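Local coordinates for protein CD180 antigen (Mus musculus, PDB 3T6Q) that may cooperate with MD-1 and TLR4 in the innate immune response of B-cells to bacterial lipopolysaccharide and leads to NF-kappa-B activation, at residues Ile48-Ser54 with Glu74-Gln80; Ser102-Leu107 with His126-Thr130. All blocks are in the same frame, centred on the assembly; numbering follows the deposited sequence.

Interaction 1 (Ile48-Ser54 with Glu74-Gln80); sequences IQNTTFS and EDTFQSQ. With NAG (2-acetamido-2-deoxy-beta-D-glucopyranose), chain R.
Phe53 and Phe77 lie side by side and point the same way, their planes nearly parallel (9°) but slid so far apart, 5.5 Å between centroids, that the rings hardly overlap. Contact falls instead between CE1 of Phe53 and CE2 of Phe77, 3.6 Å apart. At Thr76 a chi1 of -68° keeps OG1 beside the backbone N and swings CG2 to the far side from it, over the centre of the Phe77 ring and against Ile48 CG1 and CD1. Both phenylalanines and Ile48 give apolar bulk to a buried place; threonine suits its own by offering a methyl to the ring and a hydroxyl that hydrogen-bonds to His73 O.

Two side chains of 74-80 hold carbonyls of 48-54. Ser79 OG donates to Ser54 O at 2.8 Å, in the carbonyl plane and on a lone pair. Gln80 NE2 reaches Phe53 O at 3.2 Å from above the carbonyl plane and also hydrogen-bonds to Leu56 O. Water bridges Asn50 N to Glu74 O.

Asn50 carries an N-linked NAG on ND2. Gln78, extended beyond CG, donates from NE2 to NAG O7 (2.9 Å, 168°), and a water joins its OE1 to Asn50 ND2 and to that same O7. The glutamine amide thus holds the acetamido group by one end directly and the other through water, which should restrain the sugar against the neighbouring turn.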
# COMPACT_ATOMS: atom_id res chain seq x y z
N ILE A 48 -8.17 16.73 9.09
CA ILE A 48 -7.53 17.83 9.79
C ILE A 48 -7.60 19.00 8.79
O ILE A 48 -7.63 18.81 7.53
CB ILE A 48 -6.08 17.49 10.29
CG1 ILE A 48 -5.17 17.04 9.10
CG2 ILE A 48 -6.16 16.39 11.34
CD1 ILE A 48 -3.71 16.72 9.53
N GLN A 49 -7.66 20.20 9.34
CA GLN A 49 -8.00 21.36 8.51
C GLN A 49 -7.53 22.62 9.28
O GLN A 49 -6.93 22.50 10.35
CB GLN A 49 -9.53 21.38 8.26
CG GLN A 49 -10.40 21.48 9.51
CD GLN A 49 -10.86 20.14 10.02
OE1 GLN A 49 -10.99 19.17 9.26
NE2 GLN A 49 -11.11 20.05 11.31
N ASN A 50 -7.81 23.81 8.74
CA ASN A 50 -7.27 25.07 9.26
C ASN A 50 -7.56 25.34 10.71
O ASN A 50 -6.77 25.99 11.38
CB ASN A 50 -7.69 26.26 8.39
CG ASN A 50 -9.19 26.59 8.50
OD1 ASN A 50 -10.03 25.70 8.62
ND2 ASN A 50 -9.51 27.88 8.49
N THR A 51 -8.64 24.77 11.24
CA THR A 51 -9.01 24.97 12.64
C THR A 51 -8.41 23.95 13.64
O THR A 51 -8.52 24.13 14.87
CB THR A 51 -10.54 24.91 12.80
OG1 THR A 51 -11.01 23.74 12.14
CG2 THR A 51 -11.19 26.15 12.14
N THR A 52 -7.81 22.88 13.14
CA THR A 52 -7.42 21.79 14.03
C THR A 52 -6.31 22.19 15.01
O THR A 52 -6.37 21.86 16.21
CB THR A 52 -6.94 20.58 13.20
OG1 THR A 52 -7.97 20.25 12.25
CG2 THR A 52 -6.63 19.40 14.14
N PHE A 53 -5.30 22.89 14.50
CA PHE A 53 -4.08 23.16 15.31
C PHE A 53 -3.83 24.67 15.55
O PHE A 53 -2.80 25.05 16.12
CB PHE A 53 -2.83 22.55 14.61
CG PHE A 53 -2.93 21.04 14.35
CD1 PHE A 53 -3.00 20.55 13.04
CD2 PHE A 53 -2.94 20.12 15.40
CE1 PHE A 53 -3.10 19.18 12.80
CE2 PHE A 53 -3.04 18.72 15.16
CZ PHE A 53 -3.12 18.27 13.87
N SER A 54 -4.74 25.53 15.08
CA SER A 54 -4.42 26.96 14.93
C SER A 54 -4.00 27.70 16.21
O SER A 54 -3.26 28.67 16.12
CB SER A 54 -5.52 27.74 14.17
OG SER A 54 -6.73 27.62 14.87
N GLU A 74 -6.92 22.67 3.25
CA GLU A 74 -6.14 23.91 3.08
C GLU A 74 -5.69 24.47 4.43
O GLU A 74 -6.41 24.37 5.42
CB GLU A 74 -6.90 24.96 2.25
CG GLU A 74 -8.17 25.48 2.91
CD GLU A 74 -9.21 25.99 1.92
OE1 GLU A 74 -10.22 26.55 2.39
OE2 GLU A 74 -9.06 25.81 0.69
N ASP A 75 -4.47 25.00 4.48
CA ASP A 75 -3.97 25.65 5.69
C ASP A 75 -4.08 24.87 6.99
O ASP A 75 -4.17 25.46 8.07
CB ASP A 75 -4.68 27.02 5.86
CG ASP A 75 -4.49 27.93 4.64
OD1 ASP A 75 -3.33 28.14 4.23
OD2 ASP A 75 -5.50 28.42 4.08
N THR A 76 -4.02 23.52 6.93
CA THR A 76 -4.06 22.74 8.17
C THR A 76 -2.99 23.18 9.22
O THR A 76 -3.23 23.18 10.47
CB THR A 76 -3.92 21.22 7.85
OG1 THR A 76 -5.09 20.76 7.15
CG2 THR A 76 -3.76 20.43 9.12
N PHE A 77 -1.80 23.51 8.73
CA PHE A 77 -0.64 23.80 9.61
C PHE A 77 -0.30 25.29 9.60
O PHE A 77 0.86 25.70 9.78
CB PHE A 77 0.56 22.95 9.18
CG PHE A 77 0.29 21.47 9.34
CD1 PHE A 77 0.08 20.67 8.23
CD2 PHE A 77 0.14 20.93 10.62
CE1 PHE A 77 -0.23 19.31 8.40
CE2 PHE A 77 -0.15 19.57 10.79
CZ PHE A 77 -0.34 18.77 9.68
N GLN A 78 -1.35 26.11 9.38
CA GLN A 78 -1.14 27.56 9.16
C GLN A 78 -0.42 28.24 10.29
O GLN A 78 0.32 29.17 10.02
CB GLN A 78 -2.48 28.31 8.86
CG GLN A 78 -3.47 28.26 10.00
CD GLN A 78 -4.80 28.91 9.64
OE1 GLN A 78 -5.02 29.30 8.49
NE2 GLN A 78 -5.69 29.00 10.61
N SER A 79 -0.63 27.81 11.54
CA SER A 79 -0.02 28.53 12.68
C SER A 79 1.30 27.94 13.16
O SER A 79 1.86 28.42 14.17
CB SER A 79 -0.96 28.60 13.88
OG SER A 79 -2.20 29.22 13.56
N GLN A 80 1.78 26.89 12.48
CA GLN A 80 2.97 26.14 12.93
C GLN A 80 4.23 26.69 12.23
O GLN A 80 4.98 25.96 11.57
CB GLN A 80 2.78 24.62 12.64
CG GLN A 80 2.00 23.89 13.73
CD GLN A 80 0.54 24.29 13.75
OE1 GLN A 80 -0.19 24.04 12.79
NE2 GLN A 80 0.10 24.88 14.85
C1 NAG R . -10.87 28.36 8.58
C2 NAG R . -10.97 29.70 9.34
C3 NAG R . -12.38 30.32 9.14
C4 NAG R . -12.91 30.23 7.70
C5 NAG R . -12.77 28.78 7.25
C6 NAG R . -13.34 28.45 5.88
C7 NAG R . -9.32 29.74 11.18
C8 NAG R . -9.02 29.55 12.63
N2 NAG R . -10.58 29.56 10.74
O3 NAG R . -12.30 31.68 9.46
O4 NAG R . -14.25 30.69 7.64
O5 NAG R . -11.40 28.48 7.26
O6 NAG R . -12.55 29.08 4.91
O7 NAG R . -8.37 30.06 10.46
O HOH W 1 -4.71 24.31 12.17
O HOH W 2 -8.97 23.98 6.14
O HOH W 3 -7.68 29.79 7.80

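Interaction 2 (Ser102-Leu107 with His126-Thr130); sequences SGPKAL and HNQKT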
# COMPACT_ATOMS: atom_id res chain seq x y z
N SER A 102 1.57 25.47 4.29
CA SER A 102 1.92 26.89 4.10
C SER A 102 2.57 27.49 5.35
O SER A 102 3.46 28.31 5.25
CB SER A 102 0.67 27.71 3.69
OG SER A 102 -0.28 27.75 4.78
N GLY A 103 2.10 27.05 6.51
CA GLY A 103 2.58 27.52 7.80
C GLY A 103 4.04 27.19 8.12
O GLY A 103 4.84 28.10 8.41
N PRO A 104 4.42 25.90 8.09
CA PRO A 104 5.79 25.51 8.52
C PRO A 104 6.89 25.66 7.46
O PRO A 104 7.45 24.66 6.96
CB PRO A 104 5.62 24.04 8.93
CG PRO A 104 4.38 23.57 8.26
CD PRO A 104 3.52 24.74 7.90
N LYS A 105 7.22 26.91 7.13
CA LYS A 105 8.15 27.15 6.05
C LYS A 105 9.59 26.74 6.43
O LYS A 105 10.37 26.44 5.53
CB LYS A 105 8.08 28.62 5.58
CG LYS A 105 6.79 29.04 4.85
CD LYS A 105 6.92 30.46 4.28
CE LYS A 105 5.62 31.16 3.86
NZ LYS A 105 4.32 30.46 4.06
N ALA A 106 9.93 26.70 7.72
CA ALA A 106 11.25 26.21 8.18
C ALA A 106 11.25 24.72 8.57
O ALA A 106 12.17 24.27 9.27
CB ALA A 106 11.82 27.06 9.34
N LEU A 107 10.25 23.97 8.12
CA LEU A 107 10.20 22.53 8.44
C LEU A 107 11.51 21.84 8.04
O LEU A 107 12.00 22.07 6.94
CB LEU A 107 9.06 21.86 7.70
CG LEU A 107 8.70 20.47 8.27
CD1 LEU A 107 8.10 20.58 9.67
CD2 LEU A 107 7.82 19.75 7.29
N HIS A 126 6.21 22.72 -2.08
CA HIS A 126 6.75 23.98 -2.63
C HIS A 126 7.04 25.08 -1.60
O HIS A 126 7.86 25.96 -1.85
CB HIS A 126 5.81 24.49 -3.71
CG HIS A 126 4.41 24.70 -3.22
ND1 HIS A 126 3.49 23.70 -3.18
CD2 HIS A 126 3.79 25.82 -2.68
CE1 HIS A 126 2.34 24.18 -2.66
NE2 HIS A 126 2.52 25.47 -2.37
N ASN A 127 6.41 25.03 -0.43
CA ASN A 127 6.69 25.98 0.66
C ASN A 127 7.85 25.58 1.60
O ASN A 127 8.17 26.32 2.54
CB ASN A 127 5.44 26.20 1.53
CG ASN A 127 4.46 27.17 0.92
OD1 ASN A 127 4.85 28.23 0.45
ND2 ASN A 127 3.17 26.82 0.93
N GLN A 128 8.41 24.38 1.44
CA GLN A 128 9.41 23.88 2.39
C GLN A 128 10.78 24.05 1.74
O GLN A 128 11.29 23.13 1.07
CB GLN A 128 9.15 22.41 2.80
CG GLN A 128 8.22 22.29 3.99
CD GLN A 128 6.84 22.82 3.63
OE1 GLN A 128 6.24 22.39 2.65
NE2 GLN A 128 6.36 23.79 4.39
N LYS A 129 11.37 25.24 1.91
CA LYS A 129 12.62 25.55 1.23
C LYS A 129 13.89 25.10 1.97
O LYS A 129 14.96 25.12 1.39
CB LYS A 129 12.69 27.05 0.90
CG LYS A 129 12.18 27.44 -0.47
CD LYS A 129 10.67 27.52 -0.53
CE LYS A 129 10.22 28.05 -1.88
NZ LYS A 129 10.59 29.48 -2.02
N THR A 130 13.76 24.73 3.24
CA THR A 130 14.89 24.28 4.06
C THR A 130 14.78 22.80 4.51
O THR A 130 15.37 22.40 5.50
CB THR A 130 15.16 25.21 5.28
OG1 THR A 130 14.24 24.97 6.35
CG2 THR A 130 15.13 26.68 4.88
O HOH W 4 11.45 23.97 4.87
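Gln128 NE2 donates to Pro104 O at 2.9 Å, a nearly straight bond (164°) that stays in the glutamine's own amide plane yet meets the carbonyl well above its plane. Leu107 N reaches the same oxygen from the opposite face, closing the type I turn Pro104-Leu107, so the carbonyl is gripped from both sides. A bend at chi2 (64°) folds the glutamine back to make this reach, and its NE2 also hydrogen-bonds to Leu101 O. A long, flexible side chain ending in an amide suits the place, since it can satisfy two backbone carbonyls from inside the protein.

Apolar contact is slight: Leu107 CB meets Gln128 CG at 3.8 Å, the aliphatic part of the glutamine packing where its amide does not. At the other end Asn127 ND2 lies against Ser102 CA at 3.4 Å, a van der Waals contact. Lys105 rests its CB and CG beside Asn127 O and runs back extended along its own segment, bending only at its end, where NZ donates to Ser102 O at 2.6 Å and ties the turn to the residues just before it.

A single water completes the polar links, accepting from Thr130 N at 2.9 Å and donating to Lys105 O and Leu107 O. Loops of successive leucine-rich repeats packed together, here with no regular helix in either segment, build the convex-side layers of a leucine-rich-repeat solenoid, as in Toll-like receptors.

In the fold
The contacts come in series along the chain, interaction 1 closing before interaction 2 opens, and their centres are 14 Å apart on the same side of the chain's centre. Each joins loops of consecutive leucine-rich repeats: residues 48-54 and 74-80 lead toward strands 61-63 and 85-87, residues 102-107 and 126-130 toward strands 109-111 and 133-135, four neighbouring parallel strands of the solenoid. They touch directly, Asp75 OD1 probably hydrogen-bonding to Ser102 OG (3.1 Å) and Pro104 packing on the backbone of Phe77 and Gln80. Four successive turns are therefore stacked without a break in the N-terminal part of the extracellular solenoid.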